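UDP-glucose 4-epimerase (Brucella ovis, PDB 4WOK) probably interconverts UDP-glucose and UDP-galactose by inverting the configuration at C4 of the sugar, using bound NAD as cofactor. Local coordinates at residues F312-V315 and Y316-L319. The protein carries 2 engineered substitutions. Numbering follows the deposited sequence.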
# COMPACT_ATOMS: atom_id res chain seq x y z
N PHE A 312 15.74 6.30 2.36
CA PHE A 312 14.60 6.46 1.45
C PHE A 312 13.98 7.85 1.44
O PHE A 312 13.59 8.37 2.48
CB PHE A 312 13.51 5.44 1.79
CG PHE A 312 12.23 5.66 1.03
CD1 PHE A 312 12.13 5.31 -0.30
CD2 PHE A 312 11.13 6.22 1.65
CE1 PHE A 312 10.95 5.52 -1.01
CE2 PHE A 312 9.95 6.42 0.94
CZ PHE A 312 9.87 6.08 -0.38
N HIS A 313 13.89 8.44 0.25
CA HIS A 313 13.12 9.67 0.01
C HIS A 313 12.19 9.44 -1.17
O HIS A 313 12.57 8.76 -2.13
CB HIS A 313 14.04 10.86 -0.29
CG HIS A 313 15.18 11.00 0.67
ND1 HIS A 313 16.36 10.31 0.52
CD2 HIS A 313 15.30 11.72 1.81
CE1 HIS A 313 17.17 10.61 1.53
NE2 HIS A 313 16.55 11.47 2.32
N THR A 314 10.99 9.99 -1.13
CA THR A 314 10.12 9.95 -2.29
C THR A 314 10.69 10.82 -3.39
O THR A 314 11.22 11.89 -3.12
CB THR A 314 8.68 10.41 -1.98
OG1 THR A 314 8.71 11.67 -1.30
CG2 THR A 314 7.97 9.40 -1.10
N VAL A 315 10.60 10.37 -4.64
CA VAL A 315 11.03 11.21 -5.76
C VAL A 315 9.94 11.33 -6.81
O VAL A 315 10.10 12.07 -7.77
CB VAL A 315 12.32 10.68 -6.42
CG1 VAL A 315 13.45 10.59 -5.41
CG2 VAL A 315 12.09 9.33 -7.08
N TYR A 316 8.82 10.63 -6.63
CA TYR A 316 7.72 10.68 -7.59
C TYR A 316 6.40 11.13 -6.97
O TYR A 316 5.35 11.06 -7.61
CB TYR A 316 7.51 9.31 -8.26
CG TYR A 316 8.69 8.76 -9.03
CD1 TYR A 316 9.13 9.36 -10.20
CD2 TYR A 316 9.33 7.60 -8.61
CE1 TYR A 316 10.20 8.84 -10.91
CE2 TYR A 316 10.40 7.08 -9.32
CZ TYR A 316 10.83 7.70 -10.47
OH TYR A 316 11.89 7.17 -11.17
N SER A 317 6.44 11.57 -5.72
CA SER A 317 5.20 11.75 -4.98
C SER A 317 4.73 13.21 -4.89
O SER A 317 3.95 13.55 -4.00
CB SER A 317 5.33 11.15 -3.59
OG SER A 317 5.44 9.73 -3.68
N ASP A 318 5.20 14.05 -5.80
CA ASP A 318 4.59 15.37 -5.95
C ASP A 318 3.20 15.19 -6.57
O ASP A 318 3.00 14.29 -7.39
CB ASP A 318 5.47 16.28 -6.80
CG ASP A 318 5.88 15.63 -8.11
OD1 ASP A 318 6.74 14.71 -8.08
OD2 ASP A 318 5.33 16.02 -9.15
N LEU A 319 2.24 16.01 -6.17
CA LEU A 319 0.86 15.85 -6.62
C LEU A 319 0.75 15.76 -8.14
O LEU A 319 0.05 14.91 -8.68
CB LEU A 319 -0.01 16.99 -6.10
CG LEU A 319 -1.49 16.90 -6.50
CD1 LEU A 319 -2.10 15.59 -6.02
CD2 LEU A 319 -2.25 18.09 -5.95
O HOH W 1 8.18 13.10 -4.00
O HOH W 2 8.77 13.26 -10.06
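Thr314 and Ser317 meet on the inner side of the turn that carries the chain from helix 304-310 into helix 319-326. The methyl CG2 of Thr314 lies 3.6 Å from Ser317 OG, and the two CB atoms are 3.8 Å apart, so the two small side chains are in van der Waals contact. Ser317 is buried, yet its hydroxyl is well satisfied: OG is hydrogen-bonded to the carboxylate of Asp238 and to the backbone N of His235. The same carboxylate receives the backbone N of Val315 on OD1 and that of Tyr316 on OD2, gripping consecutive amides of the turn. With chi1 at 50°, Thr314 OG1 stands between its backbone N and carbonyl carbon, and a water 3.1 Å from Thr314 OG1 accepts the N-H of Ser317 at 2.9 Å, linking two residues that share no direct hydrogen bond.

The outer side is looser and lies at the surface. There Val315 and Tyr316 run side by side, and Val315 CG2 sits over one face of the Tyr316 ring in a CH-pi contact, 3.7 Å from the ring centroid and 18° off its normal. The methyl is displaced toward the CD2-CE2 side of the ring; with CG1 anti to the carbonyl carbon (chi1 -58°), CG2 is the branch left to reach it. A second water joins Val315 O, at 2.9 Å, to Asp318 OD1, at 3.2 Å, so this side is tied through solvent. Asp318 OD2 instead bonds the hydroxyl of Thr321 in the first turn of the next helix. The segment thus combines a turn held against the start of helix 236-251 by Asp238 with an aspartate N-cap opening helix 319-326, in an interhelical loop of the C-terminal part of this Rossmann-type epimerase.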